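Local coordinates for protein nucleoside hydrolase, putative (Trypanosoma brucei, PDB 3FZ0) that belongs to the nucleoside hydrolase family and holds a calcium ion within a fold built round a mixed, largely parallel beta sheet, at residues Pro160-Asn174 and Gly198-Val210. The protein carries 2 engineered substitutions. Sequence-based numbering, arbitrary orientation.
Sequences PGIVIMNGTSESKGN and GWKCPVQLVNWEV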
ATOM      1  N   PRO B 160      -3.381 -32.306  10.983  1.00 67.70           N
ATOM      2  CA  PRO B 160      -2.852 -30.952  10.919  1.00 67.31           C
ATOM      3  C   PRO B 160      -1.949 -30.626  12.081  1.00 66.87           C
ATOM      4  O   PRO B 160      -2.323 -30.842  13.228  1.00 67.31           O
ATOM      5  CB  PRO B 160      -4.114 -30.085  11.024  1.00 67.43           C
ATOM      6  CG  PRO B 160      -5.192 -30.935  10.461  1.00 67.60           C
ATOM      7  CD  PRO B 160      -4.856 -32.296  10.995  1.00 67.74           C
ATOM      8  N   GLY B 161      -0.769 -30.104  11.768  1.00 66.35           N
ATOM      9  CA  GLY B 161       0.178 -29.605  12.759  1.00 65.47           C
ATOM     10  C   GLY B 161      -0.152 -28.232  13.322  1.00 64.93           C
ATOM     11  O   GLY B 161       0.253 -27.885  14.442  1.00 64.95           O
ATOM     12  N   ILE B 162      -0.860 -27.425  12.549  1.00 64.38           N
ATOM     13  CA  ILE B 162      -1.216 -26.094  13.034  1.00 63.75           C
ATOM     14  C   ILE B 162      -2.662 -25.737  12.711  1.00 63.52           C
ATOM     15  O   ILE B 162      -3.151 -25.888  11.597  1.00 63.78           O
ATOM     16  CB  ILE B 162      -0.160 -24.983  12.603  1.00 63.99           C
ATOM     17  CG1 ILE B 162      -0.507 -23.607  13.200  1.00 63.67           C
ATOM     18  CG2 ILE B 162       0.030 -24.941  11.081  1.00 63.05           C
ATOM     19  CD1 ILE B 162       0.618 -22.557  13.078  1.00 63.27           C
ATOM     20  N   VAL B 163      -3.367 -25.321  13.738  1.00 63.49           N
ATOM     21  CA  VAL B 163      -4.727 -24.810  13.581  1.00 63.10           C
ATOM     22  C   VAL B 163      -4.758 -23.418  14.177  1.00 62.84           C
ATOM     23  O   VAL B 163      -4.282 -23.209  15.276  1.00 62.73           O
ATOM     24  CB  VAL B 163      -5.734 -25.721  14.258  1.00 62.59           C
ATOM     25  CG1 VAL B 163      -7.110 -25.276  13.939  1.00 62.12           C
ATOM     26  CG2 VAL B 163      -5.525 -27.148  13.805  1.00 62.26           C
ATOM     27  N   ILE B 164      -5.262 -22.459  13.420  1.00 63.01           N
ATOM     28  CA  ILE B 164      -5.251 -21.052  13.873  1.00 62.86           C
ATOM     29  C   ILE B 164      -6.646 -20.423  13.923  1.00 62.97           C
ATOM     30  O   ILE B 164      -7.475 -20.611  13.008  1.00 63.38           O
ATOM     31  CB  ILE B 164      -4.277 -20.190  13.013  1.00 62.71           C
ATOM     32  CG1 ILE B 164      -4.741 -20.085  11.545  1.00 62.10           C
ATOM     33  CG2 ILE B 164      -2.856 -20.752  13.123  1.00 62.27           C
ATOM     34  CD1 ILE B 164      -3.911 -19.134  10.691  1.00 62.82           C
ATOM     35  N   MET B 165      -6.942 -19.698  14.994  1.00 62.79           N
ATOM     36  CA  MET B 165      -8.177 -18.884  14.958  1.00 62.74           C
ATOM     37  C   MET B 165      -7.788 -17.519  14.415  1.00 62.38           C
ATOM     38  O   MET B 165      -7.152 -16.732  15.096  1.00 61.69           O
ATOM     39  CB  MET B 165      -8.890 -18.786  16.325  1.00 62.47           C
ATOM     40  CG  MET B 165     -10.299 -18.272  16.187  1.00 62.02           C
ATOM     41  SD  MET B 165     -10.349 -16.514  15.780  1.00 65.87           S
ATOM     42  CE  MET B 165     -11.606 -16.457  14.504  1.00 63.04           C
ATOM     43  N   ASN B 166      -8.186 -17.267  13.176  1.00 62.49           N
ATOM     44  CA  ASN B 166      -7.570 -16.217  12.341  1.00 62.87           C
ATOM     45  C   ASN B 166      -8.359 -15.919  11.048  1.00 62.66           C
ATOM     46  O   ASN B 166      -8.878 -16.840  10.395  1.00 62.99           O
ATOM     47  CB  ASN B 166      -6.116 -16.601  12.017  1.00 62.23           C
ATOM     48  CG  ASN B 166      -5.323 -15.452  11.359  1.00 63.81           C
ATOM     49  OD1 ASN B 166      -5.432 -15.209  10.148  1.00 63.58           O
ATOM     50  ND2 ASN B 166      -4.501 -14.770  12.151  1.00 62.24           N
ATOM     51  N   GLY B 167      -8.464 -14.644  10.699  1.00 62.22           N
ATOM     52  CA  GLY B 167      -8.986 -14.251   9.415  1.00 62.23           C
ATOM     53  C   GLY B 167     -10.465 -14.421   9.158  1.00 63.31           C
ATOM     54  O   GLY B 167     -11.268 -14.665  10.077  1.00 63.83           O
ATOM     55  N   THR B 168     -10.842 -14.230   7.898  1.00 63.63           N
ATOM     56  CA  THR B 168     -12.232 -14.337   7.473  1.00 64.01           C
ATOM     57  C   THR B 168     -12.306 -15.264   6.243  1.00 64.31           C
ATOM     58  O   THR B 168     -11.264 -15.566   5.603  1.00 64.65           O
ATOM     59  CB  THR B 168     -12.787 -12.963   7.072  1.00 64.42           C
ATOM     60  OG1 THR B 168     -12.254 -12.617   5.782  1.00 64.85           O
ATOM     61  CG2 THR B 168     -12.407 -11.897   8.098  1.00 63.36           C
ATOM     62  N   SER B 169     -13.509 -15.724   5.921  1.00 63.43           N
ATOM     63  CA  SER B 169     -13.722 -16.416   4.675  1.00 63.63           C
ATOM     64  C   SER B 169     -14.538 -15.580   3.699  1.00 63.75           C
ATOM     65  O   SER B 169     -14.720 -15.961   2.560  1.00 63.67           O
ATOM     66  CB  SER B 169     -14.373 -17.778   4.893  1.00 63.18           C
ATOM     67  OG  SER B 169     -15.569 -17.643   5.605  1.00 63.38           O
ATOM     68  N   GLU B 170     -15.014 -14.426   4.140  1.00 64.14           N
ATOM     69  CA  GLU B 170     -15.981 -13.629   3.371  1.00 64.97           C
ATOM     70  C   GLU B 170     -15.681 -12.148   3.545  1.00 64.43           C
ATOM     71  O   GLU B 170     -16.486 -11.306   3.195  1.00 63.97           O
ATOM     72  CB  GLU B 170     -17.425 -13.909   3.853  1.00 64.69           C
ATOM     73  CG  GLU B 170     -17.978 -15.315   3.570  1.00 66.26           C
ATOM     74  CD  GLU B 170     -19.391 -15.520   4.109  1.00 67.08           C
ATOM     75  OE1 GLU B 170     -20.168 -14.542   4.148  1.00 70.96           O
ATOM     76  OE2 GLU B 170     -19.734 -16.652   4.516  1.00 69.51           O
ATOM     77  N   SER B 171     -14.518 -11.864   4.114  1.00 64.49           N
ATOM     78  CA  SER B 171     -14.125 -10.535   4.578  1.00 64.77           C
ATOM     79  C   SER B 171     -15.207  -9.697   5.293  1.00 64.04           C
ATOM     80  O   SER B 171     -15.285  -8.488   5.099  1.00 63.66           O
ATOM     81  CB  SER B 171     -13.396  -9.757   3.462  1.00 64.86           C
ATOM     82  OG  SER B 171     -14.302  -9.437   2.427  1.00 67.88           O
ATOM     83  N   LYS B 172     -16.023 -10.359   6.121  1.00 63.70           N
ATOM     84  CA  LYS B 172     -16.744  -9.676   7.171  1.00 63.71           C
ATOM     85  C   LYS B 172     -15.796  -9.408   8.328  1.00 63.04           C
ATOM     86  O   LYS B 172     -15.790 -10.167   9.285  1.00 63.11           O
ATOM     87  CB  LYS B 172     -17.930 -10.507   7.673  1.00 63.94           C
ATOM     88  CG  LYS B 172     -18.999 -10.734   6.627  1.00 64.83           C
ATOM     89  CD  LYS B 172     -20.283 -11.261   7.217  1.00 65.17           C
ATOM     90  CE  LYS B 172     -21.059 -12.050   6.170  1.00 66.59           C
ATOM     91  NZ  LYS B 172     -21.932 -11.171   5.348  1.00 69.05           N
ATOM     92  N   GLY B 173     -15.015  -8.328   8.227  1.00 62.51           N
ATOM     93  CA  GLY B 173     -14.011  -7.987   9.232  1.00 61.93           C
ATOM     94  C   GLY B 173     -14.657  -7.473  10.498  1.00 61.74           C
ATOM     95  O   GLY B 173     -15.671  -6.792  10.422  1.00 61.51           O
ATOM     96  N   ASN B 174     -14.091  -7.819  11.655  1.00 61.24           N
ATOM     97  CA  ASN B 174     -14.654  -7.349  12.922  1.00 61.17           C
ATOM     98  C   ASN B 174     -13.681  -6.366  13.588  1.00 60.97           C
ATOM     99  O   ASN B 174     -13.958  -5.812  14.641  1.00 60.63           O
ATOM    100  CB  ASN B 174     -15.030  -8.545  13.838  1.00 61.13           C
ATOM    101  CG  ASN B 174     -13.828  -9.464  14.147  1.00 62.01           C
ATOM    102  OD1 ASN B 174     -12.685  -9.028  14.072  1.00 63.61           O
ATOM    103  ND2 ASN B 174     -14.090 -10.740  14.461  1.00 60.76           N
ATOM    104  N   GLY B 198       7.109 -26.402   4.390  1.00 65.33           N
ATOM    105  CA  GLY B 198       7.453 -27.573   5.151  1.00 64.75           C
ATOM    106  C   GLY B 198       6.481 -27.990   6.236  1.00 65.05           C
ATOM    107  O   GLY B 198       6.840 -28.808   7.075  1.00 65.46           O
ATOM    108  N   TRP B 199       5.272 -27.432   6.243  1.00 64.52           N
ATOM    109  CA  TRP B 199       4.195 -27.985   7.057  1.00 64.07           C
ATOM    110  C   TRP B 199       3.849 -29.346   6.473  1.00 64.55           C
ATOM    111  O   TRP B 199       3.809 -29.504   5.257  1.00 64.41           O
ATOM    112  CB  TRP B 199       2.941 -27.120   6.986  1.00 62.89           C
ATOM    113  CG  TRP B 199       3.014 -25.748   7.577  1.00 61.94           C
ATOM    114  CD1 TRP B 199       2.821 -24.574   6.910  1.00 60.57           C
ATOM    115  CD2 TRP B 199       3.218 -25.394   8.953  1.00 60.46           C
ATOM    116  NE1 TRP B 199       2.904 -23.505   7.772  1.00 60.83           N
ATOM    117  CE2 TRP B 199       3.149 -23.981   9.035  1.00 60.91           C
ATOM    118  CE3 TRP B 199       3.424 -26.124  10.118  1.00 60.13           C
ATOM    119  CZ2 TRP B 199       3.296 -23.289  10.236  1.00 59.92           C
ATOM    120  CZ3 TRP B 199       3.584 -25.436  11.317  1.00 61.13           C
ATOM    121  CH2 TRP B 199       3.519 -24.029  11.360  1.00 61.09           C
ATOM    122  N   LYS B 200       3.596 -30.320   7.340  1.00 65.35           N
ATOM    123  CA  LYS B 200       3.153 -31.640   6.897  1.00 66.26           C
ATOM    124  C   LYS B 200       1.732 -31.614   6.319  1.00 66.53           C
ATOM    125  O   LYS B 200       1.399 -32.412   5.441  1.00 66.51           O
ATOM    126  CB  LYS B 200       3.243 -32.647   8.041  1.00 66.50           C
ATOM    127  CG  LYS B 200       4.664 -33.185   8.333  1.00 68.15           C
ATOM    128  CD  LYS B 200       4.554 -34.630   8.835  1.00 71.45           C
ATOM    129  CE  LYS B 200       5.623 -35.024   9.873  1.00 73.85           C
ATOM    130  NZ  LYS B 200       5.170 -34.752  11.282  1.00 74.47           N
ATOM    131  N   CYS B 201       0.910 -30.699   6.830  1.00 66.74           N
ATOM    132  CA  CYS B 201      -0.447 -30.496   6.363  1.00 67.80           C
ATOM    133  C   CYS B 201      -0.692 -29.016   6.232  1.00 67.15           C
ATOM    134  O   CYS B 201      -0.179 -28.234   7.039  1.00 67.65           O
ATOM    135  CB  CYS B 201      -1.480 -31.006   7.379  1.00 68.25           C
ATOM    136  SG  CYS B 201      -2.039 -32.684   7.149  1.00 74.93           S
ATOM    137  N   PRO B 202      -1.532 -28.615   5.260  1.00 66.37           N
ATOM    138  CA  PRO B 202      -1.889 -27.193   5.148  1.00 65.57           C
ATOM    139  C   PRO B 202      -2.388 -26.642   6.478  1.00 64.41           C
ATOM    140  O   PRO B 202      -3.044 -27.364   7.229  1.00 64.04           O
ATOM    141  CB  PRO B 202      -3.057 -27.201   4.157  1.00 65.75           C
ATOM    142  CG  PRO B 202      -2.845 -28.468   3.359  1.00 66.31           C
ATOM    143  CD  PRO B 202      -2.206 -29.454   4.251  1.00 65.88           C
ATOM    144  N   VAL B 203      -2.071 -25.375   6.745  1.00 63.57           N
ATOM    145  CA  VAL B 203      -2.616 -24.614   7.878  1.00 62.67           C
ATOM    146  C   VAL B 203      -4.142 -24.717   7.822  1.00 62.95           C
ATOM    147  O   VAL B 203      -4.724 -24.545   6.743  1.00 63.31           O
ATOM    148  CB  VAL B 203      -2.208 -23.114   7.760  1.00 63.01           C
ATOM    149  CG1 VAL B 203      -2.796 -22.270   8.913  1.00 61.26           C
ATOM    150  CG2 VAL B 203      -0.681 -22.947   7.641  1.00 61.57           C
ATOM    151  N   GLN B 204      -4.787 -25.022   8.948  1.00 62.75           N
ATOM    152  CA  GLN B 204      -6.257 -24.983   9.046  1.00 62.42           C
ATOM    153  C   GLN B 204      -6.706 -23.617   9.541  1.00 62.23           C
ATOM    154  O   GLN B 204      -6.356 -23.197  10.660  1.00 62.52           O
ATOM    155  CB  GLN B 204      -6.780 -26.063   9.992  1.00 62.16           C
ATOM    156  CG  GLN B 204      -6.217 -27.455   9.704  1.00 62.94           C
ATOM    157  CD  GLN B 204      -6.669 -28.008   8.380  1.00 63.91           C
ATOM    158  OE1 GLN B 204      -7.865 -28.199   8.168  1.00 63.64           O
ATOM    159  NE2 GLN B 204      -5.718 -28.258   7.463  1.00 62.82           N
ATOM    160  N   LEU B 205      -7.470 -22.915   8.711  1.00 61.81           N
ATOM    161  CA  LEU B 205      -7.877 -21.548   9.033  1.00 61.26           C
ATOM    162  C   LEU B 205      -9.265 -21.536   9.653  1.00 61.55           C
ATOM    163  O   LEU B 205     -10.285 -21.587   8.950  1.00 62.45           O
ATOM    164  CB  LEU B 205      -7.810 -20.644   7.790  1.00 60.70           C
ATOM    165  CG  LEU B 205      -8.042 -19.137   7.962  1.00 61.16           C
ATOM    166  CD1 LEU B 205      -6.813 -18.305   8.437  1.00 59.62           C
ATOM    167  CD2 LEU B 205      -8.629 -18.545   6.648  1.00 60.63           C
ATOM    168  N   VAL B 206      -9.322 -21.472  10.974  1.00 61.49           N
ATOM    169  CA  VAL B 206     -10.609 -21.350  11.645  1.00 61.19           C
ATOM    170  C   VAL B 206     -10.965 -19.854  11.722  1.00 61.68           C
ATOM    171  O   VAL B 206     -10.518 -19.109  12.621  1.00 62.15           O
ATOM    172  CB  VAL B 206     -10.605 -22.082  12.975  1.00 61.47           C
ATOM    173  CG1 VAL B 206     -12.013 -22.042  13.643  1.00 60.19           C
ATOM    174  CG2 VAL B 206     -10.100 -23.548  12.750  1.00 60.77           C
ATOM    175  N   ASN B 207     -11.749 -19.432  10.732  1.00 61.25           N
ATOM    176  CA  ASN B 207     -12.014 -18.022  10.491  1.00 61.53           C
ATOM    177  C   ASN B 207     -13.253 -17.570  11.226  1.00 61.73           C
ATOM    178  O   ASN B 207     -14.043 -18.391  11.719  1.00 61.82           O
ATOM    179  CB  ASN B 207     -12.180 -17.751   8.988  1.00 61.07           C
ATOM    180  CG  ASN B 207     -13.132 -18.722   8.335  1.00 61.83           C
ATOM    181  OD1 ASN B 207     -14.347 -18.536   8.349  1.00 62.30           O
ATOM    182  ND2 ASN B 207     -12.586 -19.806   7.799  1.00 62.36           N
ATOM    183  N   TRP B 208     -13.438 -16.254  11.249  1.00 61.70           N
ATOM    184  CA  TRP B 208     -14.550 -15.618  11.938  1.00 61.68           C
ATOM    185  C   TRP B 208     -15.937 -16.174  11.553  1.00 62.11           C
ATOM    186  O   TRP B 208     -16.712 -16.576  12.443  1.00 62.85           O
ATOM    187  CB  TRP B 208     -14.478 -14.102  11.715  1.00 60.62           C
ATOM    188  CG  TRP B 208     -15.665 -13.305  12.199  1.00 60.35           C
ATOM    189  CD1 TRP B 208     -16.513 -12.567  11.419  1.00 59.61           C
ATOM    190  CD2 TRP B 208     -16.107 -13.134  13.549  1.00 58.15           C
ATOM    191  NE1 TRP B 208     -17.433 -11.954  12.191  1.00 58.08           N
ATOM    192  CE2 TRP B 208     -17.224 -12.273  13.506  1.00 59.28           C
ATOM    193  CE3 TRP B 208     -15.684 -13.636  14.792  1.00 58.96           C
ATOM    194  CZ2 TRP B 208     -17.960 -11.903  14.677  1.00 59.42           C
ATOM    195  CZ3 TRP B 208     -16.397 -13.255  15.963  1.00 58.58           C
ATOM    196  CH2 TRP B 208     -17.522 -12.405  15.890  1.00 59.25           C
ATOM    197  N   GLU B 209     -16.246 -16.209  10.259  1.00 61.84           N
ATOM    198  CA  GLU B 209     -17.596 -16.583   9.797  1.00 61.83           C
ATOM    199  C   GLU B 209     -17.950 -18.022  10.135  1.00 61.78           C
ATOM    200  O   GLU B 209     -19.047 -18.306  10.539  1.00 62.32           O
ATOM    201  CB  GLU B 209     -17.794 -16.328   8.297  1.00 61.32           C
ATOM    202  CG  GLU B 209     -17.696 -14.840   7.893  1.00 63.60           C
ATOM    203  CD  GLU B 209     -16.268 -14.388   7.543  1.00 64.94           C
ATOM    204  OE1 GLU B 209     -15.311 -15.033   8.008  1.00 65.25           O
ATOM    205  OE2 GLU B 209     -16.096 -13.388   6.800  1.00 64.63           O
ATOM    206  N   VAL B 210     -17.007 -18.938  10.045  1.00 61.82           N
ATOM    207  CA  VAL B 210     -17.337 -20.294  10.439  1.00 61.38           C
ATOM    208  C   VAL B 210     -17.587 -20.394  11.945  1.00 61.34           C
ATOM    209  O   VAL B 210     -18.389 -21.231  12.367  1.00 61.57           O
ATOM    210  CB  VAL B 210     -16.304 -21.337   9.933  1.00 61.32           C
ATOM    211  CG1 VAL B 210     -15.027 -21.314  10.766  1.00 60.45           C
ATOM    212  CG2 VAL B 210     -16.930 -22.696   9.935  1.00 60.44           C
TER
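I164 of strand 162-165 pairs with the parallel strand 203-206: its N donates to Q204 O and its O accepts from V206 N, while Q204 N reaches I162 O and N166 N reaches V206 O. V163, V206, I164 and V203, apolar and beta-branched, suit the extended backbone and buried faces. V163 CG1 meets V206 CG2 at 3.7 Å on the face packed against helix 282-291; on the other, I164 CD1 lies 3.8 Å from both V203 CG1 and L205 CD1. Near the start of the strands, I162 CG2 sits over the six-membered ring of W199, 3.5 Å from its centroid and 6° off the normal, a CH-pi contact.

Beyond the strands the loop after 162-165 meets the start of helix 208-212. E209, bent at CB-CG (chi2 89°), turns its carboxylate into the backbone of 168-172: OE1 accepts from S169 N at 2.8 Å, from above the carboxylate plane, and OE2 from K172 N at 3.1 Å, nearly along its C-O axis, with a weak bond from E170 N. N-cap N207 OD1 accepts V210 N and S169 OG from opposite faces of its amide plane, ND2 bonds I340 O, and W208 N binds G167 O.

The packing gives way to partly exposed residues at the far end: N174 ND2 lies 3.2 Å above the W208 ring plane and hydrogen-bonds a bound BTB molecule, probably from the crystallisation liquor, while OD1 accepts from F181 N; S171 meets S171 of the second subunit. Adjacent parallel strands joined through helices form a beta-alpha-beta crossover in the nucleoside hydrolase fold's central sheet, their C-terminal ends leading toward the calcium site, with M165 touching its ligand D283.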